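Local coordinates for rhamnosidase B (Bacillus sp., PDB 2OKX), which hydrolyses alpha-L-rhamnosides, releasing terminal L-rhamnose, as a member of glycoside hydrolase family 78, at residues Q536-L546 with L898-P906; I876-W886 with L907-W917. All coordinates share one frame; numbering follows the deposited sequence.

In the fold
Coming from the N terminus, the chain lays down strand 538-541 just before helix 544-559 and then runs through some 350 residues, about half of them helical, most belonging to the 6-hairpin glycosidase domain. After helix 868-876 it turns into the C-terminal beta region, and strand 900-906 returns to pair with 538-541. Interaction 1 thus closes the long loop, tying the start of the helical domain to the C-terminal sheet. Interaction 2 closes a short loop of 20 residues, packing 876-886 against 907-917. The two cross, because 876-886 falls inside the long loop while 907-917 lies beyond it. They meet at neighbouring strands, where Gly903 N and Val915 O probably hydrogen bond.

Interaction 1 (Q536-L546 with L898-P906); sequences QGSFRCSDALL and LTWAEGVVP. With GOL (glycerol), chain I.
Leu898 CD2 meets Asp543 CB (3.6 Å) and Leu546 CD1, while its CD1 rests on Cys541 SG; Arg825, the salt-bridge partner of Asp543, also touches Leu898. Thr899 N donates a nearly straight bond to Ser542 OG (3.0 Å, 164°). Trp900 CG is lodged between its own N and carbonyl carbon (chi1 62°), laying the indole over the Cys541-Ser542 peptide. Ser542 N stands above the ring centre and donates to Trp900 O; Ser542 CB makes a CH-pi contact with the pyrrole ring, 3.7 Å from its centroid. Trp900 NE1, at the ring edge, donates to O1 of a glycerol, probably from the crystallisation liquor (3.0 Å). Ala901 CB sits against Cys541 CB. Glu902 exchanges two backbone bonds with Arg540, and its OE1, met from above the carboxylate plane, holds Arg540 NH1 in a 2.6 Å salt bridge. A water links the same OE1 to Arg540 NE. Gly903 CA passes 3.1 Å from Ser538 O; Val904 and Ser538 form a hydrogen-bonded pair, each N donating to the other's O. This antiparallel edge pairing is held by backbone bonds at alternate pairs, with apolar chains on the Cys541 face and, on the other, a charged pair that should reinforce the register.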
loop_
_atom_site.group_PDB
_atom_site.type_symbol
_atom_site.label_atom_id
_atom_site.label_comp_id
_atom_site.label_asym_id
_atom_site.label_seq_id
_atom_site.Cartn_x
_atom_site.Cartn_y
_atom_site.Cartn_z
ATOM N N GLN A 536 -14.661 -19.148 0.873
ATOM C CA GLN A 536 -14.662 -20.583 0.616
ATOM C C GLN A 536 -13.839 -21.403 1.590
ATOM O O GLN A 536 -14.006 -22.617 1.681
ATOM C CB GLN A 536 -14.200 -20.853 -0.819
ATOM C CG GLN A 536 -15.125 -20.223 -1.856
ATOM C CD GLN A 536 -16.572 -20.654 -1.681
ATOM O OE1 GLN A 536 -16.893 -21.850 -1.740
ATOM N NE2 GLN A 536 -17.455 -19.687 -1.459
ATOM N N GLY A 537 -12.936 -20.747 2.309
ATOM C CA GLY A 537 -12.136 -21.461 3.285
ATOM C C GLY A 537 -12.650 -21.111 4.666
ATOM O O GLY A 537 -13.325 -20.094 4.834
ATOM N N SER A 538 -12.354 -21.940 5.660
ATOM C CA SER A 538 -12.809 -21.640 7.011
ATOM C C SER A 538 -12.049 -22.395 8.086
ATOM O O SER A 538 -11.350 -23.379 7.814
ATOM C CB SER A 538 -14.312 -21.931 7.158
ATOM O OG SER A 538 -14.602 -23.308 6.997
ATOM N N PHE A 539 -12.191 -21.905 9.313
ATOM C CA PHE A 539 -11.577 -22.520 10.476
ATOM C C PHE A 539 -12.246 -22.024 11.747
ATOM O O PHE A 539 -12.448 -20.823 11.918
ATOM C CB PHE A 539 -10.085 -22.197 10.566
ATOM C CG PHE A 539 -9.436 -22.726 11.820
ATOM C CD1 PHE A 539 -8.909 -24.013 11.860
ATOM C CD2 PHE A 539 -9.426 -21.959 12.989
ATOM C CE1 PHE A 539 -8.384 -24.532 13.046
ATOM C CE2 PHE A 539 -8.909 -22.467 14.176
ATOM C CZ PHE A 539 -8.387 -23.756 14.208
ATOM N N ARG A 540 -12.601 -22.957 12.623
ATOM C CA ARG A 540 -13.190 -22.631 13.924
ATOM C C ARG A 540 -12.758 -23.732 14.876
ATOM O O ARG A 540 -12.621 -24.885 14.466
ATOM C CB ARG A 540 -14.723 -22.599 13.882
ATOM C CG ARG A 540 -15.322 -21.517 13.012
ATOM C CD ARG A 540 -16.846 -21.490 13.139
ATOM N NE ARG A 540 -17.424 -22.832 13.210
ATOM C CZ ARG A 540 -17.863 -23.393 14.335
ATOM N NH1 ARG A 540 -18.370 -24.616 14.324
ATOM N NH2 ARG A 540 -17.811 -22.719 15.474
ATOM N N CYS A 541 -12.535 -23.384 16.139
ATOM C CA CYS A 541 -12.133 -24.376 17.117
ATOM C C CYS A 541 -12.666 -24.015 18.501
ATOM O O CYS A 541 -13.319 -22.982 18.675
ATOM C CB CYS A 541 -10.607 -24.516 17.144
ATOM S SG CYS A 541 -9.708 -23.113 17.831
ATOM N N SER A 542 -12.385 -24.870 19.478
ATOM C CA SER A 542 -12.856 -24.664 20.845
ATOM C C SER A 542 -12.283 -23.414 21.520
ATOM O O SER A 542 -12.795 -22.967 22.545
ATOM C CB SER A 542 -12.525 -25.897 21.693
ATOM O OG SER A 542 -11.126 -26.117 21.741
ATOM N N ASP A 543 -11.226 -22.858 20.948
ATOM C CA ASP A 543 -10.581 -21.677 21.512
ATOM C C ASP A 543 -11.067 -20.419 20.779
ATOM O O ASP A 543 -10.651 -20.143 19.658
ATOM C CB ASP A 543 -9.061 -21.812 21.375
ATOM C CG ASP A 543 -8.303 -20.703 22.088
ATOM O OD1 ASP A 543 -8.803 -19.562 22.126
ATOM O OD2 ASP A 543 -7.195 -20.969 22.597
ATOM N N ALA A 544 -11.945 -19.660 21.425
ATOM C CA ALA A 544 -12.492 -18.442 20.830
ATOM C C ALA A 544 -11.429 -17.411 20.441
ATOM O O ALA A 544 -11.606 -16.670 19.475
ATOM C CB ALA A 544 -13.509 -17.813 21.779
ATOM N N LEU A 545 -10.329 -17.349 21.187
ATOM C CA LEU A 545 -9.270 -16.395 20.860
ATOM C C LEU A 545 -8.655 -16.763 19.509
ATOM O O LEU A 545 -8.450 -15.902 18.643
ATOM C CB LEU A 545 -8.197 -16.386 21.955
ATOM C CG LEU A 545 -6.909 -15.590 21.694
ATOM C CD1 LEU A 545 -7.246 -14.178 21.234
ATOM C CD2 LEU A 545 -6.065 -15.545 22.966
ATOM N N LEU A 546 -8.367 -18.046 19.318
ATOM C CA LEU A 546 -7.800 -18.483 18.051
ATOM C C LEU A 546 -8.779 -18.202 16.912
ATOM O O LEU A 546 -8.361 -17.808 15.828
ATOM C CB LEU A 546 -7.454 -19.975 18.105
ATOM C CG LEU A 546 -6.271 -20.310 19.025
ATOM C CD1 LEU A 546 -6.027 -21.832 19.033
ATOM C CD2 LEU A 546 -5.024 -19.578 18.538
ATOM N N LEU A 898 -6.724 -28.198 22.287
ATOM C CA LEU A 898 -8.084 -27.937 21.816
ATOM C C LEU A 898 -8.975 -29.173 21.976
ATOM O O LEU A 898 -8.485 -30.306 21.946
ATOM C CB LEU A 898 -8.045 -27.529 20.342
ATOM C CG LEU A 898 -7.162 -26.324 19.996
ATOM C CD1 LEU A 898 -7.178 -26.094 18.488
ATOM C CD2 LEU A 898 -7.667 -25.081 20.742
ATOM N N THR A 899 -10.279 -28.964 22.150
ATOM C CA THR A 899 -11.193 -30.096 22.299
ATOM C C THR A 899 -11.871 -30.438 20.975
ATOM O O THR A 899 -12.341 -31.560 20.777
ATOM C CB THR A 899 -12.261 -29.833 23.378
ATOM O OG1 THR A 899 -12.959 -28.618 23.089
ATOM C CG2 THR A 899 -11.607 -29.725 24.743
ATOM N N TRP A 900 -11.917 -29.465 20.070
ATOM C CA TRP A 900 -12.507 -29.671 18.749
ATOM C C TRP A 900 -12.059 -28.584 17.787
ATOM O O TRP A 900 -11.583 -27.529 18.202
ATOM C CB TRP A 900 -14.044 -29.697 18.804
ATOM C CG TRP A 900 -14.697 -28.419 19.284
ATOM C CD1 TRP A 900 -15.030 -28.102 20.570
ATOM C CD2 TRP A 900 -15.062 -27.282 18.484
ATOM N NE1 TRP A 900 -15.578 -26.840 20.623
ATOM C CE2 TRP A 900 -15.608 -26.313 19.358
ATOM C CE3 TRP A 900 -14.977 -26.988 17.116
ATOM C CZ2 TRP A 900 -16.068 -25.068 18.910
ATOM C CZ3 TRP A 900 -15.438 -25.744 16.666
ATOM C CH2 TRP A 900 -15.974 -24.803 17.562
ATOM N N ALA A 901 -12.192 -28.866 16.496
ATOM C CA ALA A 901 -11.837 -27.913 15.449
ATOM C C ALA A 901 -12.452 -28.394 14.149
ATOM O O ALA A 901 -12.731 -29.586 13.981
ATOM C CB ALA A 901 -10.328 -27.805 15.305
ATOM N N GLU A 902 -12.680 -27.467 13.233
ATOM C CA GLU A 902 -13.248 -27.821 11.943
ATOM C C GLU A 902 -12.944 -26.710 10.950
ATOM O O GLU A 902 -12.740 -25.559 11.332
ATOM C CB GLU A 902 -14.755 -28.049 12.071
ATOM C CG GLU A 902 -15.512 -26.889 12.680
ATOM C CD GLU A 902 -16.818 -27.329 13.303
ATOM O OE1 GLU A 902 -17.864 -26.741 12.960
ATOM O OE2 GLU A 902 -16.795 -28.263 14.141
ATOM N N GLY A 903 -12.890 -27.060 9.674
ATOM C CA GLY A 903 -12.587 -26.057 8.679
ATOM C C GLY A 903 -12.711 -26.621 7.286
ATOM O O GLY A 903 -13.031 -27.801 7.104
ATOM N N VAL A 904 -12.436 -25.767 6.312
ATOM C CA VAL A 904 -12.531 -26.116 4.910
ATOM C C VAL A 904 -11.392 -25.437 4.166
ATOM O O VAL A 904 -11.114 -24.256 4.387
ATOM C CB VAL A 904 -13.872 -25.617 4.326
ATOM C CG1 VAL A 904 -13.973 -25.973 2.839
ATOM C CG2 VAL A 904 -15.032 -26.217 5.115
ATOM N N VAL A 905 -10.726 -26.195 3.303
ATOM C CA VAL A 905 -9.633 -25.669 2.498
ATOM C C VAL A 905 -10.069 -25.834 1.047
ATOM O O VAL A 905 -10.384 -26.941 0.607
ATOM C CB VAL A 905 -8.322 -26.459 2.732
ATOM C CG1 VAL A 905 -7.206 -25.906 1.853
ATOM C CG2 VAL A 905 -7.923 -26.373 4.199
ATOM N N PRO A 906 -10.145 -24.728 0.299
ATOM C CA PRO A 906 -10.559 -24.860 -1.099
ATOM C C PRO A 906 -9.450 -25.495 -1.930
ATOM O O PRO A 906 -8.289 -25.467 -1.542
ATOM C CB PRO A 906 -10.875 -23.420 -1.510
ATOM C CG PRO A 906 -10.011 -22.595 -0.612
ATOM C CD PRO A 906 -10.067 -23.314 0.710
HETATM C C1 GOL I . -17.102 -24.723 22.558
HETATM O O1 GOL I . -16.999 -25.900 23.124
HETATM C C2 GOL I . -16.357 -23.670 23.388
HETATM O O2 GOL I . -14.977 -24.024 23.530
HETATM C C3 GOL I . -16.482 -22.306 22.708
HETATM O O3 GOL I . -15.780 -21.320 23.467
HETATM O O HOH W 1 -17.937 -24.722 11.360
#

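Interaction 2 (I876-W886 with L907-W917); sequences ILGVKRGADGW and LPQGGHIAVSW
Ile876 O and Leu877 O both lie at the edge of the Trp917 indole, near its plane, as the chain leaves helix 868-876. Trp917 NE1 donates to Leu877 O (3.0 Å, 156°); the acceptor is almost in the ring plane, whereas the donor is tilted 25° from the plane of the carbonyl. A leucine in place of Trp917 lacks the indole N-H and would probably leave Leu877 O without this donor and open a gap beside Ile876 O. Leu877 extends its CG away from its own N (chi1 -179°), which carries CD1 to Val915 O and to 3.8 Å from Trp917 NE1; the leucine and Val915 run past each other in opposite directions. Next, Val879 divides its two methyls between two alternate residues of strand 912-921: CG2 packs on Val915 CG2 at 3.7 Å, CG1 on Ile913 CG2 at 4.1 Å. Past strand 879-881, Gly885 O lies 3.2 Å from Gln909 NE2. Trp886 completes the series, with CE3 3.7 Å from Leu907 CD2 and CD1 3.6 Å from Pro908 CD, the proline belonging to the type I turn from Leu907 to Gly910. Here is a worked case of two sheets joined by side chains: strand 879-881, with 888-891 beside it, faces the sheet that holds 912-921. Val879 also touches Val905 of strand 900-906 and Ile891 of strand 888-891, Val915 reaches Leu927 of strand 924-932, and Lys880 forms a salt bridge with Glu812 of helix 801-813.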
loop_
_atom_site.group_PDB
_atom_site.type_symbol
_atom_site.label_atom_id
_atom_site.label_comp_id
_atom_site.label_asym_id
_atom_site.label_seq_id
_atom_site.Cartn_x
_atom_site.Cartn_y
_atom_site.Cartn_z
ATOM N N ILE A 876 -2.699 -27.181 12.603
ATOM C CA ILE A 876 -3.630 -27.619 13.647
ATOM C C ILE A 876 -4.809 -28.461 13.165
ATOM O O ILE A 876 -4.985 -29.599 13.609
ATOM C CB ILE A 876 -4.170 -26.381 14.413
ATOM C CG1 ILE A 876 -3.000 -25.470 14.799
ATOM C CG2 ILE A 876 -4.938 -26.810 15.651
ATOM C CD1 ILE A 876 -1.933 -26.137 15.641
ATOM N N LEU A 877 -5.634 -27.905 12.285
ATOM C CA LEU A 877 -6.768 -28.662 11.763
ATOM C C LEU A 877 -6.195 -29.939 11.143
ATOM O O LEU A 877 -6.794 -31.013 11.240
ATOM C CB LEU A 877 -7.507 -27.858 10.698
ATOM C CG LEU A 877 -8.733 -28.558 10.107
ATOM C CD1 LEU A 877 -9.797 -28.787 11.190
ATOM C CD2 LEU A 877 -9.289 -27.696 8.985
ATOM N N GLY A 878 -5.041 -29.798 10.496
ATOM C CA GLY A 878 -4.362 -30.942 9.908
ATOM C C GLY A 878 -4.371 -31.121 8.401
ATOM O O GLY A 878 -3.965 -32.174 7.917
ATOM N N VAL A 879 -4.804 -30.114 7.650
ATOM C CA VAL A 879 -4.861 -30.243 6.193
ATOM C C VAL A 879 -3.610 -29.754 5.474
ATOM O O VAL A 879 -3.278 -28.571 5.534
ATOM C CB VAL A 879 -6.071 -29.477 5.606
ATOM C CG1 VAL A 879 -6.127 -29.667 4.092
ATOM C CG2 VAL A 879 -7.361 -29.963 6.249
ATOM N N LYS A 880 -2.929 -30.667 4.785
ATOM C CA LYS A 880 -1.725 -30.328 4.033
ATOM C C LYS A 880 -1.744 -30.927 2.628
ATOM O O LYS A 880 -2.247 -32.032 2.424
ATOM C CB LYS A 880 -0.475 -30.828 4.758
ATOM C CG LYS A 880 -0.097 -30.036 5.996
ATOM C CD LYS A 880 1.229 -30.528 6.554
ATOM C CE LYS A 880 1.673 -29.715 7.752
ATOM N NZ LYS A 880 2.983 -30.198 8.262
ATOM N N ARG A 881 -1.197 -30.187 1.668
ATOM C CA ARG A 881 -1.111 -30.643 0.279
ATOM C C ARG A 881 -0.173 -31.855 0.282
ATOM O O ARG A 881 0.910 -31.794 0.863
ATOM C CB ARG A 881 -0.520 -29.530 -0.599
ATOM C CG ARG A 881 -0.658 -29.750 -2.114
ATOM C CD ARG A 881 0.141 -28.706 -2.912
ATOM N NE ARG A 881 1.583 -28.910 -2.775
ATOM C CZ ARG A 881 2.383 -28.187 -1.999
ATOM N NH1 ARG A 881 3.678 -28.466 -1.944
ATOM N NH2 ARG A 881 1.898 -27.174 -1.290
ATOM N N GLY A 882 -0.581 -32.944 -0.368
ATOM C CA GLY A 882 0.241 -34.148 -0.387
ATOM C C GLY A 882 0.994 -34.430 -1.676
ATOM O O GLY A 882 1.916 -35.247 -1.700
ATOM N N ALA A 883 0.581 -33.780 -2.758
ATOM C CA ALA A 883 1.220 -33.927 -4.063
ATOM C C ALA A 883 0.860 -32.674 -4.829
ATOM O O ALA A 883 -0.091 -31.979 -4.470
ATOM C CB ALA A 883 0.690 -35.158 -4.800
ATOM N N ASP A 884 1.608 -32.380 -5.884
ATOM C CA ASP A 884 1.324 -31.192 -6.669
ATOM C C ASP A 884 -0.122 -31.191 -7.144
ATOM O O ASP A 884 -0.683 -32.238 -7.484
ATOM C CB ASP A 884 2.277 -31.101 -7.864
ATOM C CG ASP A 884 3.709 -30.829 -7.445
ATOM O OD1 ASP A 884 4.571 -30.685 -8.335
ATOM O OD2 ASP A 884 3.974 -30.760 -6.226
ATOM N N GLY A 885 -0.723 -30.005 -7.146
ATOM C CA GLY A 885 -2.101 -29.867 -7.576
ATOM C C GLY A 885 -3.095 -30.516 -6.626
ATOM O O GLY A 885 -4.245 -30.734 -6.987
ATOM N N TRP A 886 -2.654 -30.821 -5.412
ATOM C CA TRP A 886 -3.509 -31.454 -4.415
ATOM C C TRP A 886 -4.111 -32.775 -4.894
ATOM O O TRP A 886 -5.236 -33.118 -4.526
ATOM C CB TRP A 886 -4.632 -30.502 -3.979
ATOM C CG TRP A 886 -4.131 -29.280 -3.268
ATOM C CD1 TRP A 886 -3.470 -28.223 -3.824
ATOM C CD2 TRP A 886 -4.205 -29.009 -1.859
ATOM N NE1 TRP A 886 -3.123 -27.315 -2.852
ATOM C CE2 TRP A 886 -3.564 -27.770 -1.636
ATOM C CE3 TRP A 886 -4.751 -29.694 -0.763
ATOM C CZ2 TRP A 886 -3.452 -27.197 -0.360
ATOM C CZ3 TRP A 886 -4.640 -29.124 0.509
ATOM C CH2 TRP A 886 -3.994 -27.886 0.695
ATOM N N LEU A 907 -9.817 -26.083 -3.063
ATOM C CA LEU A 907 -8.845 -26.730 -3.938
ATOM C C LEU A 907 -8.728 -25.957 -5.245
ATOM O O LEU A 907 -9.727 -25.505 -5.798
ATOM C CB LEU A 907 -9.277 -28.166 -4.227
ATOM C CG LEU A 907 -9.344 -29.109 -3.023
ATOM C CD1 LEU A 907 -10.142 -30.336 -3.392
ATOM C CD2 LEU A 907 -7.937 -29.479 -2.570
ATOM N N PRO A 908 -7.502 -25.816 -5.770
ATOM C CA PRO A 908 -7.315 -25.077 -7.023
ATOM C C PRO A 908 -8.063 -25.661 -8.218
ATOM O O PRO A 908 -8.507 -24.920 -9.093
ATOM C CB PRO A 908 -5.796 -25.083 -7.211
ATOM C CG PRO A 908 -5.367 -26.337 -6.535
ATOM C CD PRO A 908 -6.230 -26.384 -5.290
ATOM N N GLN A 909 -8.214 -26.983 -8.251
ATOM C CA GLN A 909 -8.918 -27.630 -9.357
ATOM C C GLN A 909 -10.426 -27.578 -9.159
ATOM O O GLN A 909 -11.189 -28.032 -10.011
ATOM C CB GLN A 909 -8.484 -29.095 -9.495
ATOM C CG GLN A 909 -8.865 -29.990 -8.312
ATOM C CD GLN A 909 -7.783 -30.053 -7.249
ATOM O OE1 GLN A 909 -7.310 -29.025 -6.767
ATOM N NE2 GLN A 909 -7.386 -31.267 -6.877
ATOM N N GLY A 910 -10.852 -27.021 -8.031
ATOM C CA GLY A 910 -12.272 -26.942 -7.743
ATOM C C GLY A 910 -12.619 -27.907 -6.623
ATOM O O GLY A 910 -11.933 -28.916 -6.431
ATOM N N GLY A 911 -13.686 -27.610 -5.893
ATOM C CA GLY A 911 -14.076 -28.468 -4.793
ATOM C C GLY A 911 -13.303 -28.061 -3.552
ATOM O O GLY A 911 -12.617 -27.037 -3.552
ATOM N N HIS A 912 -13.398 -28.850 -2.491
ATOM C CA HIS A 912 -12.677 -28.507 -1.274
ATOM C C HIS A 912 -12.401 -29.711 -0.392
ATOM O O HIS A 912 -12.870 -30.818 -0.662
ATOM C CB HIS A 912 -13.469 -27.475 -0.464
ATOM C CG HIS A 912 -14.788 -27.978 0.029
ATOM N ND1 HIS A 912 -14.966 -29.264 0.494
ATOM C CD2 HIS A 912 -15.990 -27.367 0.149
ATOM C CE1 HIS A 912 -16.220 -29.424 0.878
ATOM N NE2 HIS A 912 -16.862 -28.287 0.679
ATOM N N ILE A 913 -11.626 -29.469 0.659
ATOM C CA ILE A 913 -11.293 -30.485 1.644
ATOM C C ILE A 913 -11.936 -29.982 2.938
ATOM O O ILE A 913 -11.574 -28.915 3.432
ATOM C CB ILE A 913 -9.770 -30.584 1.883
ATOM C CG1 ILE A 913 -9.030 -30.851 0.566
ATOM C CG2 ILE A 913 -9.481 -31.700 2.878
ATOM C CD1 ILE A 913 -9.311 -32.204 -0.044
ATOM N N ALA A 914 -12.904 -30.719 3.468
ATOM C CA ALA A 914 -13.554 -30.313 4.710
ATOM C C ALA A 914 -13.149 -31.297 5.799
ATOM O O ALA A 914 -13.209 -32.512 5.602
ATOM C CB ALA A 914 -15.068 -30.298 4.543
ATOM N N VAL A 915 -12.718 -30.772 6.940
ATOM C CA VAL A 915 -12.292 -31.618 8.047
ATOM C C VAL A 915 -12.860 -31.140 9.376
ATOM O O VAL A 915 -12.906 -29.944 9.650
ATOM C CB VAL A 915 -10.750 -31.637 8.172
ATOM C CG1 VAL A 915 -10.331 -32.344 9.457
ATOM C CG2 VAL A 915 -10.137 -32.328 6.960
ATOM N N SER A 916 -13.307 -32.079 10.197
ATOM C CA SER A 916 -13.810 -31.728 11.516
ATOM C C SER A 916 -13.402 -32.831 12.476
ATOM O O SER A 916 -13.379 -34.010 12.106
ATOM C CB SER A 916 -15.334 -31.590 11.507
ATOM O OG SER A 916 -15.965 -32.850 11.352
ATOM N N TRP A 917 -13.050 -32.452 13.700
ATOM C CA TRP A 917 -12.694 -33.436 14.702
ATOM C C TRP A 917 -12.971 -32.917 16.100
ATOM O O TRP A 917 -13.059 -31.711 16.322
ATOM C CB TRP A 917 -11.218 -33.883 14.585
ATOM C CG TRP A 917 -10.172 -32.800 14.458
ATOM C CD1 TRP A 917 -9.462 -32.477 13.332
ATOM C CD2 TRP A 917 -9.661 -31.960 15.505
ATOM N NE1 TRP A 917 -8.538 -31.496 13.615
ATOM C CE2 TRP A 917 -8.639 -31.160 14.940
ATOM C CE3 TRP A 917 -9.967 -31.804 16.865
ATOM C CZ2 TRP A 917 -7.921 -30.218 15.688
ATOM C CZ3 TRP A 917 -9.253 -30.864 17.609
ATOM C CH2 TRP A 917 -8.244 -30.084 17.018
#